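Long-range contact in yeast glycogen phosphorylase (Saccharomyces cerevisiae, PDB 1YGP), which belongs to the carbohydrate phosphorylases, two-lobed enzymes of the GT-B clan, and carries pyridoxal-5'-phosphate: residues V230-Y235 and Q331-C336. Sequence-based numbering, arbitrary orientation.
Sequences VTFYGY and QQYFWC
Val230 turns its side chain to the helix and sets both methyls against Phe334: CG2 lies 4.0 Å from ring atom CD1, while CG1, anti to the backbone N (chi1 168°), reaches Phe334 CA at 3.9 Å. The two side chains cross at about a right angle, and CG1 also brushes Tyr333 CE2. Thr231 contributes its backbone: its carbonyl O meets the edge of the Tyr333 ring, in the ring plane, 3.3 Å from CE2. Strand 221-232, to which these residues belong, is an outermost strand, within this chain, of the mixed sheet in one lobe of the GT-B fold; helix 322-350 packs against it, the local axes 8.7 Å apart and roughly antiparallel, at 151°. Next along, Phe232 brings the end of its ring to the helix, CG lying anti to the carbonyl carbon (chi1 -62°). It slides past Tyr333 in the opposite direction, CE1 beside Tyr333 CD2, the ring planes 80° apart and the centroids separated by 5.8 Å, an oblique aromatic pair. Phe334 CB lies at the edge of the Phe232 ring, 4.1 Å from CZ. At its far end the Tyr333 ring carries a hydroxyl that hydrogen-bonds Glu376 OE1, which satisfies the polar end of this buried side chain.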
loop_
_atom_site.group_PDB
_atom_site.type_symbol
_atom_site.label_atom_id
_atom_site.label_comp_id
_atom_site.label_asym_id
_atom_site.label_seq_id
_atom_site.Cartn_x
_atom_site.Cartn_y
_atom_site.Cartn_z
ATOM N N VAL A 230 18.371 8.630 -7.975
ATOM C CA VAL A 230 18.136 9.582 -9.053
ATOM C C VAL A 230 18.393 10.926 -8.397
ATOM O O VAL A 230 17.974 11.138 -7.257
ATOM C CB VAL A 230 16.671 9.446 -9.547
ATOM C CG1 VAL A 230 16.303 10.602 -10.453
ATOM C CG2 VAL A 230 16.514 8.188 -10.381
ATOM N N THR A 231 18.996 11.880 -9.087
ATOM C CA THR A 231 19.478 13.110 -8.469
ATOM C C THR A 231 18.909 14.357 -9.105
ATOM O O THR A 231 18.713 14.404 -10.326
ATOM C CB THR A 231 21.025 13.047 -8.572
ATOM O OG1 THR A 231 21.353 12.188 -7.499
ATOM C CG2 THR A 231 21.796 14.339 -8.483
ATOM N N PHE A 232 18.645 15.369 -8.302
ATOM C CA PHE A 232 18.141 16.600 -8.867
ATOM C C PHE A 232 18.939 17.739 -8.278
ATOM O O PHE A 232 19.524 17.617 -7.190
ATOM C CB PHE A 232 16.680 16.789 -8.530
ATOM C CG PHE A 232 15.807 15.686 -9.098
ATOM C CD1 PHE A 232 15.551 15.639 -10.468
ATOM C CD2 PHE A 232 15.270 14.719 -8.239
ATOM C CE1 PHE A 232 14.750 14.615 -10.965
ATOM C CE2 PHE A 232 14.472 13.702 -8.755
ATOM C CZ PHE A 232 14.208 13.647 -10.118
ATOM N N TYR A 233 18.964 18.840 -9.036
ATOM C CA TYR A 233 19.613 20.094 -8.687
ATOM C C TYR A 233 21.104 19.850 -8.625
ATOM O O TYR A 233 21.626 18.937 -9.275
ATOM C CB TYR A 233 19.076 20.608 -7.331
ATOM C CG TYR A 233 17.568 20.779 -7.374
ATOM C CD1 TYR A 233 17.010 21.827 -8.097
ATOM C CD2 TYR A 233 16.743 19.865 -6.716
ATOM C CE1 TYR A 233 15.629 21.967 -8.170
ATOM C CE2 TYR A 233 15.359 19.997 -6.785
ATOM C CZ TYR A 233 14.822 21.055 -7.513
ATOM O OH TYR A 233 13.465 21.239 -7.558
ATOM N N GLY A 234 21.820 20.663 -7.866
ATOM C CA GLY A 234 23.234 20.441 -7.661
ATOM C C GLY A 234 24.082 21.303 -8.560
ATOM O O GLY A 234 23.622 22.297 -9.116
ATOM N N TYR A 235 25.334 20.929 -8.676
ATOM C CA TYR A 235 26.248 21.662 -9.493
ATOM C C TYR A 235 27.199 20.713 -10.161
ATOM O O TYR A 235 27.375 19.568 -9.725
ATOM C CB TYR A 235 27.032 22.667 -8.661
ATOM C CG TYR A 235 27.756 22.201 -7.413
ATOM C CD1 TYR A 235 27.031 21.892 -6.268
ATOM C CD2 TYR A 235 29.150 22.181 -7.406
ATOM C CE1 TYR A 235 27.698 21.572 -5.097
ATOM C CE2 TYR A 235 29.829 21.861 -6.236
ATOM C CZ TYR A 235 29.096 21.562 -5.081
ATOM O OH TYR A 235 29.762 21.284 -3.894
ATOM N N GLN A 331 9.671 14.500 -12.994
ATOM C CA GLN A 331 9.093 13.194 -13.251
ATOM C C GLN A 331 9.687 12.571 -14.518
ATOM O O GLN A 331 10.136 11.423 -14.496
ATOM C CB GLN A 331 7.589 13.444 -13.321
ATOM C CG GLN A 331 6.612 12.354 -13.660
ATOM C CD GLN A 331 5.171 12.850 -13.486
ATOM O OE1 GLN A 331 4.616 13.541 -14.339
ATOM N NE2 GLN A 331 4.457 12.541 -12.417
ATOM N N GLN A 332 9.765 13.312 -15.634
ATOM C CA GLN A 332 10.319 12.820 -16.896
ATOM C C GLN A 332 11.804 12.499 -16.749
ATOM O O GLN A 332 12.305 11.533 -17.350
ATOM C CB GLN A 332 10.150 13.853 -18.006
ATOM C CG GLN A 332 8.716 14.188 -18.366
ATOM C CD GLN A 332 8.554 15.073 -19.590
ATOM O OE1 GLN A 332 7.569 14.980 -20.332
ATOM N NE2 GLN A 332 9.484 15.959 -19.902
ATOM N N TYR A 333 12.541 13.260 -15.925
ATOM C CA TYR A 333 13.917 12.890 -15.683
ATOM C C TYR A 333 13.936 11.591 -14.881
ATOM O O TYR A 333 14.512 10.638 -15.405
ATOM C CB TYR A 333 14.693 13.960 -14.906
ATOM C CG TYR A 333 16.153 13.550 -14.765
ATOM C CD1 TYR A 333 16.812 12.913 -15.821
ATOM C CD2 TYR A 333 16.811 13.724 -13.554
ATOM C CE1 TYR A 333 18.107 12.436 -15.658
ATOM C CE2 TYR A 333 18.113 13.254 -13.382
ATOM C CZ TYR A 333 18.746 12.606 -14.435
ATOM O OH TYR A 333 20.007 12.075 -14.278
ATOM N N PHE A 334 13.311 11.475 -13.693
ATOM C CA PHE A 334 13.257 10.266 -12.856
ATOM C C PHE A 334 13.030 8.957 -13.641
ATOM O O PHE A 334 13.783 7.984 -13.548
ATOM C CB PHE A 334 12.153 10.521 -11.829
ATOM C CG PHE A 334 11.786 9.351 -10.933
ATOM C CD1 PHE A 334 12.604 9.004 -9.861
ATOM C CD2 PHE A 334 10.652 8.589 -11.220
ATOM C CE1 PHE A 334 12.300 7.892 -9.087
ATOM C CE2 PHE A 334 10.354 7.473 -10.437
ATOM C CZ PHE A 334 11.181 7.121 -9.371
ATOM N N TRP A 335 12.039 8.912 -14.504
ATOM C CA TRP A 335 11.761 7.737 -15.291
ATOM C C TRP A 335 12.833 7.533 -16.332
ATOM O O TRP A 335 13.243 6.374 -16.475
ATOM C CB TRP A 335 10.388 7.930 -15.898
ATOM C CG TRP A 335 10.004 7.204 -17.176
ATOM C CD1 TRP A 335 9.864 5.841 -17.308
ATOM C CD2 TRP A 335 9.674 7.896 -18.306
ATOM N NE1 TRP A 335 9.420 5.677 -18.535
ATOM C CE2 TRP A 335 9.293 6.871 -19.164
ATOM C CE3 TRP A 335 9.645 9.232 -18.694
ATOM C CZ2 TRP A 335 8.866 7.211 -20.444
ATOM C CZ3 TRP A 335 9.219 9.543 -19.976
ATOM C CH2 TRP A 335 8.829 8.542 -20.846
ATOM N N CYS A 336 13.323 8.559 -17.053
ATOM C CA CYS A 336 14.403 8.361 -18.030
ATOM C C CYS A 336 15.720 7.862 -17.428
ATOM O O CYS A 336 16.372 6.946 -17.928
ATOM C CB CYS A 336 14.658 9.656 -18.745
ATOM S SG CYS A 336 13.312 9.925 -19.911
#